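PDB 3RPF: molybdopterin converting factor, subunit 1 (MoaD) from Helicobacter pylori, which probably serves as the ubiquitin-like sulfur carrier of molybdopterin synthase, bringing sulfur on its C-terminal tail to the catalytic subunit during molybdenum cofactor synthesis. Local coordinates for residues E4-G9 and L47-I52. Numbering follows the deposited sequence.
Sequences EVRFFG and LNDHLI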
loop_
_atom_site.group_PDB
_atom_site.type_symbol
_atom_site.label_atom_id
_atom_site.label_comp_id
_atom_site.label_asym_id
_atom_site.label_seq_id
_atom_site.Cartn_x
_atom_site.Cartn_y
_atom_site.Cartn_z
ATOM N N GLU D 4 -9.969 10.552 39.106
ATOM C CA GLU D 4 -10.846 9.529 38.551
ATOM C C GLU D 4 -10.002 8.427 37.898
ATOM O O GLU D 4 -8.926 8.696 37.358
ATOM C CB GLU D 4 -11.821 10.126 37.530
ATOM C CG GLU D 4 -12.829 9.112 36.994
ATOM C CD GLU D 4 -13.770 9.708 35.962
ATOM O OE1 GLU D 4 -14.923 9.228 35.842
ATOM O OE2 GLU D 4 -13.351 10.651 35.260
ATOM N N VAL D 5 -10.483 7.192 37.981
ATOM C CA VAL D 5 -9.807 6.047 37.383
ATOM C C VAL D 5 -10.743 5.428 36.354
ATOM O O VAL D 5 -11.861 5.040 36.689
ATOM C CB VAL D 5 -9.463 4.979 38.442
ATOM C CG1 VAL D 5 -8.681 3.837 37.822
ATOM C CG2 VAL D 5 -8.689 5.599 39.608
ATOM N N ARG D 6 -10.303 5.348 35.096
ATOM C CA ARG D 6 -11.131 4.754 34.047
ATOM C C ARG D 6 -10.481 3.486 33.521
ATOM O O ARG D 6 -9.257 3.366 33.507
ATOM C CB ARG D 6 -11.368 5.750 32.912
ATOM C CG ARG D 6 -11.817 7.143 33.374
ATOM C CD ARG D 6 -12.102 8.058 32.186
ATOM N NE ARG D 6 -10.948 8.170 31.290
ATOM C CZ ARG D 6 -10.985 8.740 30.085
ATOM N NH1 ARG D 6 -12.120 9.248 29.618
ATOM N NH2 ARG D 6 -9.886 8.801 29.341
ATOM N N PHE D 7 -11.305 2.537 33.088
ATOM C CA PHE D 7 -10.807 1.245 32.625
ATOM C C PHE D 7 -11.276 0.986 31.194
ATOM O O PHE D 7 -12.474 0.880 30.942
ATOM C CB PHE D 7 -11.291 0.136 33.564
ATOM C CG PHE D 7 -10.941 0.377 35.018
ATOM C CD1 PHE D 7 -9.665 0.101 35.486
ATOM C CD2 PHE D 7 -11.879 0.883 35.902
ATOM C CE1 PHE D 7 -9.326 0.318 36.802
ATOM C CE2 PHE D 7 -11.548 1.111 37.240
ATOM C CZ PHE D 7 -10.268 0.823 37.691
ATOM N N PHE D 8 -10.334 0.896 30.279
ATOM C CA PHE D 8 -10.646 0.758 28.873
ATOM C C PHE D 8 -10.674 -0.675 28.364
ATOM O O PHE D 8 -10.114 -1.573 28.966
ATOM C CB PHE D 8 -9.685 1.604 28.045
ATOM C CG PHE D 8 -10.066 3.045 27.974
ATOM C CD1 PHE D 8 -10.989 3.477 27.057
ATOM C CD2 PHE D 8 -9.513 3.962 28.837
ATOM C CE1 PHE D 8 -11.338 4.790 26.987
ATOM C CE2 PHE D 8 -9.857 5.282 28.769
ATOM C CZ PHE D 8 -10.774 5.695 27.841
ATOM N N GLY D 9 -11.338 -0.862 27.239
ATOM C CA GLY D 9 -11.401 -2.157 26.604
ATOM C C GLY D 9 -12.015 -3.271 27.413
ATOM O O GLY D 9 -13.083 -3.119 27.970
ATOM N N LEU D 47 -2.097 9.404 31.969
ATOM C CA LEU D 47 -2.526 10.442 32.897
ATOM C C LEU D 47 -3.041 11.601 32.067
ATOM O O LEU D 47 -2.277 12.241 31.352
ATOM C CB LEU D 47 -1.372 10.896 33.786
ATOM N N ASN D 48 -4.345 11.846 32.136
ATOM C CA ASN D 48 -4.967 12.901 31.339
ATOM C C ASN D 48 -4.754 12.726 29.834
ATOM O O ASN D 48 -4.328 13.648 29.132
ATOM C CB ASN D 48 -4.482 14.269 31.814
ATOM C CG ASN D 48 -4.794 14.509 33.290
ATOM O OD1 ASN D 48 -5.906 14.244 33.747
ATOM N ND2 ASN D 48 -3.810 15.003 34.038
ATOM N N ASP D 49 -5.073 11.535 29.342
ATOM C CA ASP D 49 -4.979 11.228 27.918
ATOM C C ASP D 49 -3.545 11.208 27.394
ATOM O O ASP D 49 -3.329 11.290 26.189
ATOM C CB ASP D 49 -5.823 12.202 27.083
ATOM C CG ASP D 49 -7.293 12.206 27.481
ATOM O OD1 ASP D 49 -7.792 11.188 28.015
ATOM O OD2 ASP D 49 -7.957 13.237 27.241
ATOM N N HIS D 50 -2.567 11.088 28.287
ATOM C CA HIS D 50 -1.168 10.993 27.864
ATOM C C HIS D 50 -0.430 9.842 28.547
ATOM O O HIS D 50 -0.348 9.779 29.777
ATOM C CB HIS D 50 -0.432 12.308 28.126
ATOM C CG HIS D 50 -1.029 13.482 27.414
ATOM N ND1 HIS D 50 -1.397 13.435 26.088
ATOM C CD2 HIS D 50 -1.317 14.733 27.843
ATOM C CE1 HIS D 50 -1.889 14.609 25.728
ATOM N NE2 HIS D 50 -1.849 15.413 26.774
ATOM N N LEU D 51 0.150 8.954 27.754
ATOM C CA LEU D 51 0.838 7.788 28.279
ATOM C C LEU D 51 2.008 8.174 29.162
ATOM O O LEU D 51 2.797 9.021 28.798
ATOM C CB LEU D 51 1.371 6.948 27.115
ATOM C CG LEU D 51 1.045 5.460 26.949
ATOM C CD1 LEU D 51 -0.425 5.190 27.071
ATOM C CD2 LEU D 51 1.542 4.971 25.616
ATOM N N ILE D 52 2.142 7.521 30.308
ATOM C CA ILE D 52 3.313 7.721 31.172
ATOM C C ILE D 52 4.041 6.396 31.421
ATOM O O ILE D 52 3.504 5.324 31.128
ATOM C CB ILE D 52 2.938 8.346 32.523
ATOM C CG1 ILE D 52 2.009 7.416 33.302
ATOM C CG2 ILE D 52 2.309 9.720 32.322
ATOM C CD1 ILE D 52 0.869 8.136 33.975
#
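A salt bridge across the face of the ubiquitin-like sheet that meets the catalytic subunit joins Arg-6, on strand 4-7, to Asp-49, in the turn that links strands 44-47 and 51-52. It is the single point at which the two segments meet: Arg-6 NH2 lies 3.4 Å from Asp-49 OD1, a rather long separation, and the pair is an ionic contact with no hydrogen bond between them. The guanidinium and carboxylate planes are turned 42° apart, so the two groups meet at a slant and not as a flat, two-pronged pair. The arginine chain bends at chi3 (-56°), and its guanidinium lies beside the ring of Phe-8; Phe-8 CZ sits 3.6 Å above one guanidinium face, offset toward its rim, while NH2 lies at the edge of the phenyl ring, in its plane. Asp-49 stands in a two-residue beta-hairpin turn close to type I', in which Asn-48 and Asp-49 both have positive phi. Backbone bonds in both directions between Leu-47 and His-50 close it, with Leu-47 N to His-50 O at 2.8 Å the shorter. For both charged groups the stronger polar partner lies outside this pair: Arg-6 NH2 hydrogen-bonds to Ser-66 OG on strand 64-68, and Asp-49 OD1 to Tyr-54 OH of the catalytic subunit of molybdopterin synthase. That tyrosine also stacks on Phe-8, placing the salt bridge at the interface between the two subunits. Within the sheet, strand 64-68 runs parallel to 4-7 and antiparallel to 44-47, which in turn pairs with 51-52; the bridge therefore reaches from one outermost strand of the chain over 64-68 to the turn beside the other.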